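Local coordinates for protein steroid delta-isomerase (Pseudomonas aeruginosa, PDB 3MSO) that probably binds or isomerises a small, possibly steroid-like molecule in the pocket of a cone-shaped, SnoaL-like fold of the NTF2 clan, at residues A16-L21 with G98-R103; L59-T64 with G131-S136. All blocks are in the same frame, centred on the assembly; numbering follows the deposited sequence.

Contact 1 of 2, residues A16-L21 with G98-R103; sequences AEWHGL and GIDMIR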
loop_
_atom_site.group_PDB
_atom_site.type_symbol
_atom_site.label_atom_id
_atom_site.label_comp_id
_atom_site.label_asym_id
_atom_site.label_seq_id
_atom_site.Cartn_x
_atom_site.Cartn_y
_atom_site.Cartn_z
ATOM N N ALA B 16 22.812 10.612 21.133
ATOM C CA ALA B 16 22.423 11.238 22.403
ATOM C C ALA B 16 21.546 12.474 22.162
ATOM O O ALA B 16 20.521 12.642 22.846
ATOM C CB ALA B 16 23.660 11.617 23.201
ATOM N N GLU B 17 21.941 13.309 21.163
ATOM C CA GLU B 17 21.221 14.516 20.757
ATOM C C GLU B 17 19.898 14.140 20.093
ATOM O O GLU B 17 18.874 14.773 20.357
ATOM C CB GLU B 17 22.066 15.370 19.799
ATOM C CG GLU B 17 23.072 16.251 20.514
ATOM C CD GLU B 17 23.897 17.130 19.596
ATOM O OE1 GLU B 17 23.336 18.106 19.044
ATOM O OE2 GLU B 17 25.112 16.859 19.450
ATOM N N TRP B 18 19.914 13.093 19.250
ATOM C CA TRP B 18 18.730 12.611 18.555
ATOM C C TRP B 18 17.711 12.124 19.577
ATOM O O TRP B 18 16.535 12.462 19.459
ATOM C CB TRP B 18 19.096 11.521 17.547
ATOM C CG TRP B 18 17.917 10.712 17.099
ATOM C CD1 TRP B 18 17.500 9.526 17.625
ATOM C CD2 TRP B 18 16.984 11.046 16.062
ATOM N NE1 TRP B 18 16.378 9.088 16.968
ATOM C CE2 TRP B 18 16.042 9.998 15.997
ATOM C CE3 TRP B 18 16.865 12.118 15.166
ATOM C CZ2 TRP B 18 14.958 10.016 15.109
ATOM C CZ3 TRP B 18 15.807 12.123 14.269
ATOM C CH2 TRP B 18 14.854 11.096 14.266
ATOM N N HIS B 19 18.160 11.359 20.586
ATOM C CA HIS B 19 17.293 10.852 21.650
ATOM C C HIS B 19 16.627 11.990 22.408
ATOM O O HIS B 19 15.420 11.909 22.656
ATOM C CB HIS B 19 18.039 9.914 22.615
ATOM C CG HIS B 19 18.074 8.487 22.177
ATOM N ND1 HIS B 19 16.926 7.719 22.111
ATOM C CD2 HIS B 19 19.123 7.729 21.810
ATOM C CE1 HIS B 19 17.310 6.520 21.704
ATOM N NE2 HIS B 19 18.619 6.481 21.489
ATOM N N GLY B 20 17.405 13.041 22.719
ATOM C CA GLY B 20 16.934 14.245 23.397
ATOM C C GLY B 20 15.899 15.016 22.597
ATOM O O GLY B 20 14.934 15.536 23.156
ATOM N N LEU B 21 16.087 15.088 21.279
ATOM C CA LEU B 21 15.151 15.740 20.363
ATOM C C LEU B 21 13.793 15.014 20.334
ATOM O O LEU B 21 12.751 15.678 20.374
ATOM C CB LEU B 21 15.738 15.789 18.938
ATOM C CG LEU B 21 16.890 16.757 18.661
ATOM C CD1 LEU B 21 17.318 16.650 17.222
ATOM C CD2 LEU B 21 16.523 18.208 18.997
ATOM N N GLY B 98 8.380 -0.913 15.073
ATOM C CA GLY B 98 9.305 -0.415 14.066
ATOM C C GLY B 98 10.749 -0.289 14.477
ATOM O O GLY B 98 11.095 -0.507 15.641
ATOM N N ILE B 99 11.601 0.085 13.500
ATOM C CA ILE B 99 13.026 0.338 13.699
ATOM C C ILE B 99 13.500 1.599 12.990
ATOM O O ILE B 99 13.082 1.876 11.880
ATOM C CB ILE B 99 13.962 -0.867 13.349
ATOM C CG1 ILE B 99 13.858 -1.301 11.867
ATOM C CG2 ILE B 99 13.787 -2.029 14.310
ATOM C CD1 ILE B 99 15.225 -1.730 11.216
ATOM N N ASP B 100 14.398 2.351 13.633
ATOM C CA ASP B 100 15.114 3.473 13.022
ATOM C C ASP B 100 16.503 2.862 12.852
ATOM O O ASP B 100 17.115 2.487 13.863
ATOM C CB ASP B 100 15.201 4.699 13.963
ATOM C CG ASP B 100 13.899 5.451 14.150
ATOM O OD1 ASP B 100 13.138 5.566 13.172
ATOM O OD2 ASP B 100 13.668 5.977 15.266
HETATM N N MSE B 101 16.944 2.633 11.603
HETATM C CA MSE B 101 18.274 2.085 11.331
HETATM C C MSE B 101 19.136 3.225 10.795
HETATM O O MSE B 101 19.028 3.597 9.629
HETATM C CB MSE B 101 18.238 0.869 10.396
HETATM C CG MSE B 101 19.634 0.269 10.117
HETATM SE SE MSE B 101 19.569 -1.650 9.741
HETATM C CE MSE B 101 18.350 -1.663 8.277
ATOM N N ILE B 102 19.956 3.791 11.682
ATOM C CA ILE B 102 20.791 4.960 11.419
ATOM C C ILE B 102 22.264 4.599 11.191
ATOM O O ILE B 102 22.876 3.926 12.034
ATOM C CB ILE B 102 20.646 6.016 12.587
ATOM C CG1 ILE B 102 19.155 6.207 13.041
ATOM C CG2 ILE B 102 21.348 7.348 12.248
ATOM C CD1 ILE B 102 18.959 6.969 14.290
ATOM N N ARG B 103 22.832 5.104 10.074
ATOM C CA ARG B 103 24.253 5.020 9.733
ATOM C C ARG B 103 24.854 6.453 9.833
ATOM O O ARG B 103 24.283 7.413 9.299
ATOM C CB ARG B 103 24.483 4.444 8.331
ATOM C CG ARG B 103 25.970 4.307 7.982
ATOM C CD ARG B 103 26.204 4.003 6.524
ATOM N NE ARG B 103 26.045 2.577 6.254
ATOM C CZ ARG B 103 25.057 2.046 5.540
ATOM N NH1 ARG B 103 24.129 2.827 4.987
ATOM N NH2 ARG B 103 25.000 0.734 5.352
#
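Trp18 reaches from helix 9-23 to Asp100 and Ile102 on strand 94-104, the helix-on-curved-sheet packing at the heart of the NTF2-like cone. Its CA lies 10.7 Å from the CA of Ile102, and the indole spans the gap: with CG anti to the backbone N (chi1 163°), the ring system points at the sheet. The CD1 of Ile102 sits over one face at the pyrrole side, displaced toward the rim, 4.3 Å from NE1 of Trp18. The end of the isoleucine thus meets the flat of the aromatic, while Phe113 of the adjoining strand 110-118 meets the indole edge-to-face. The indole NE1 has its polar partner elsewhere, the hydroxyl of Tyr71, and that hydroxyl is also hydrogen-bonded to OD2 of Asp100. A single phenol oxygen therefore joins the tryptophan to the buried carboxylate and gives both polar groups a partner inside the core. Next along the helix, the imidazole of His19 meets the Tyr71 ring with the two planes steeply inclined, at about 75°. This cluster lies between helix and curved sheet, where relatives of the NTF2 clan commonly have their ligand pocket, so it may form part of a pocket wall. Asp100 approaches the indole at its edge, near the ring plane, with OD2 4.2 Å from CZ2 of Trp18.

Contact 2 of 2, residues L59-T64 with G131-S136; sequences LNTVLT and GRRLAS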
loop_
_atom_site.group_PDB
_atom_site.type_symbol
_atom_site.label_atom_id
_atom_site.label_comp_id
_atom_site.label_asym_id
_atom_site.label_seq_id
_atom_site.Cartn_x
_atom_site.Cartn_y
_atom_site.Cartn_z
ATOM N N LEU B 59 11.281 13.470 8.616
ATOM C CA LEU B 59 11.488 13.050 10.007
ATOM C C LEU B 59 10.680 13.879 10.991
ATOM O O LEU B 59 10.248 13.340 12.008
ATOM C CB LEU B 59 12.963 12.973 10.410
ATOM C CG LEU B 59 13.783 11.872 9.738
ATOM C CD1 LEU B 59 15.273 12.107 9.938
ATOM C CD2 LEU B 59 13.409 10.503 10.262
ATOM N N ASN B 60 10.398 15.153 10.651
ATOM C CA ASN B 60 9.549 16.014 11.476
ATOM C C ASN B 60 8.090 15.631 11.315
ATOM O O ASN B 60 7.333 15.689 12.281
ATOM C CB ASN B 60 9.726 17.475 11.109
ATOM C CG ASN B 60 10.663 18.201 12.029
ATOM O OD1 ASN B 60 11.864 18.290 11.752
ATOM N ND2 ASN B 60 10.146 18.711 13.155
ATOM N N THR B 61 7.697 15.243 10.091
ATOM C CA THR B 61 6.336 14.847 9.754
ATOM C C THR B 61 5.981 13.534 10.436
ATOM O O THR B 61 4.931 13.447 11.080
ATOM C CB THR B 61 6.156 14.799 8.230
ATOM O OG1 THR B 61 6.558 16.056 7.680
ATOM C CG2 THR B 61 4.716 14.518 7.834
ATOM N N VAL B 62 6.880 12.526 10.320
ATOM C CA VAL B 62 6.740 11.195 10.926
ATOM C C VAL B 62 6.520 11.345 12.450
ATOM O O VAL B 62 5.686 10.642 13.026
ATOM C CB VAL B 62 7.947 10.303 10.508
ATOM C CG1 VAL B 62 8.119 9.083 11.407
ATOM C CG2 VAL B 62 7.844 9.882 9.037
ATOM N N LEU B 63 7.122 12.399 13.038
ATOM C CA LEU B 63 7.023 12.770 14.451
ATOM C C LEU B 63 5.622 13.224 14.828
ATOM O O LEU B 63 5.209 13.013 15.968
ATOM C CB LEU B 63 8.069 13.858 14.768
ATOM C CG LEU B 63 8.157 14.408 16.180
ATOM C CD1 LEU B 63 8.841 13.420 17.129
ATOM C CD2 LEU B 63 8.875 15.755 16.189
ATOM N N THR B 64 4.886 13.835 13.892
ATOM C CA THR B 64 3.525 14.338 14.151
ATOM C C THR B 64 2.467 13.247 13.972
ATOM O O THR B 64 1.309 13.430 14.351
ATOM C CB THR B 64 3.219 15.598 13.297
ATOM O OG1 THR B 64 3.235 15.255 11.910
ATOM C CG2 THR B 64 4.190 16.751 13.567
ATOM N N GLY B 131 0.814 11.014 4.203
ATOM C CA GLY B 131 0.289 11.670 3.005
ATOM C C GLY B 131 -0.735 12.740 3.313
ATOM O O GLY B 131 -0.718 13.818 2.709
ATOM N N ARG B 132 -1.623 12.444 4.274
ATOM C CA ARG B 132 -2.672 13.337 4.769
ATOM C C ARG B 132 -1.994 14.578 5.392
ATOM O O ARG B 132 -2.412 15.690 5.093
ATOM C CB ARG B 132 -3.553 12.571 5.795
ATOM C CG ARG B 132 -4.888 13.232 6.143
ATOM C CD ARG B 132 -6.123 12.342 5.933
ATOM N NE ARG B 132 -7.317 13.104 5.536
ATOM N N ARG B 133 -0.895 14.398 6.195
ATOM C CA ARG B 133 -0.148 15.515 6.816
ATOM C C ARG B 133 0.549 16.349 5.780
ATOM O O ARG B 133 0.489 17.570 5.855
ATOM C CB ARG B 133 0.923 15.063 7.819
ATOM C CG ARG B 133 0.438 14.427 9.087
ATOM C CD ARG B 133 -0.140 15.360 10.134
ATOM N NE ARG B 133 -0.247 14.648 11.408
ATOM C CZ ARG B 133 -1.066 13.620 11.631
ATOM N NH1 ARG B 133 -1.893 13.203 10.681
ATOM N NH2 ARG B 133 -1.067 13.010 12.809
ATOM N N LEU B 134 1.247 15.710 4.834
ATOM C CA LEU B 134 1.943 16.476 3.814
ATOM C C LEU B 134 0.956 17.308 2.995
ATOM O O LEU B 134 1.257 18.462 2.684
ATOM C CB LEU B 134 2.795 15.575 2.934
ATOM C CG LEU B 134 3.926 14.846 3.615
ATOM C CD1 LEU B 134 4.639 13.972 2.615
ATOM C CD2 LEU B 134 4.881 15.809 4.314
ATOM N N ALA B 135 -0.252 16.751 2.737
ATOM C CA ALA B 135 -1.354 17.425 2.042
ATOM C C ALA B 135 -1.876 18.608 2.874
ATOM O O ALA B 135 -2.224 19.647 2.306
ATOM C CB ALA B 135 -2.486 16.442 1.778
ATOM N N SER B 136 -1.937 18.433 4.218
ATOM C CA SER B 136 -2.371 19.442 5.180
ATOM C C SER B 136 -1.402 20.629 5.184
ATOM O O SER B 136 -1.851 21.776 5.107
ATOM C CB SER B 136 -2.491 18.839 6.574
#
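Thr61 and Arg133 lie where helix 59-64 and helix 131-136 come together, their CA atoms 7.1 Å apart. The axes of the two segments approach to 10.0 Å, and their N-to-C directions differ by 113°, so the two segments pass crosswise and meet over a short interface (188 Å² buried). At the closest pair of CA atoms, CG2 of Thr61 stands anti to the backbone N, a torsion that sends the methyl toward the partner helix. There it touches CB of Arg133 at 3.8 Å and, equally near, CD2 of Leu134, whose side chain crosses that of the threonine at about a right angle. The hydroxyl of Thr61 turns back to its own helix and bonds to the carbonyl of Met57. Beyond this apolar patch, Arg133 bends at chi2 (-76°) and slides past Thr64 in the opposite direction. Its NH2 donates to O of Thr64 over 2.9 Å, with an N-H...O angle of 151°. The donor stands above the carbonyl plane, and the oxygen is tilted slightly out of the guanidinium plane, though still at the group's edge. NH1 of Arg133 makes a salt bridge to OE2 of Glu129, one turn earlier in the same helix, a second hold on the guanidinium. Thr64 is held as well: OG1 donates to O of Thr61 on an in-plane lone pair at 2.6 Å, and the same hydroxyl bonds to Tyr137. O of Thr61 also accepts from N of Thr64. Leu134 packs further on Leu138 of the third subunit. The whole is a crossed helix-helix packing that joins helix 52-65 to the C-terminal helix 120-138 in this NTF2-type chain.

Overall arrangement
From the N terminus, helix 9-23 supplies the first half of contact 1 and helix 52-65 the first half of contact 2. The chain then enters the long antiparallel strands 69-77, 82-91 and 94-104; the last of these closes contact 1, and after strand 110-118 helix 120-138 closes contact 2. The segments alternate, so the two loops cross. Contact 1 ties the first helix to the sheet near the centre of the chain, whereas contact 2 joins two helices farther out, beside the third subunit. Their centres are 18 Å apart, yet they meet directly: CH2 of Trp18 packs on CD2 of Leu59 at 4.3 Å, linking helix 9-23 to helix 52-65.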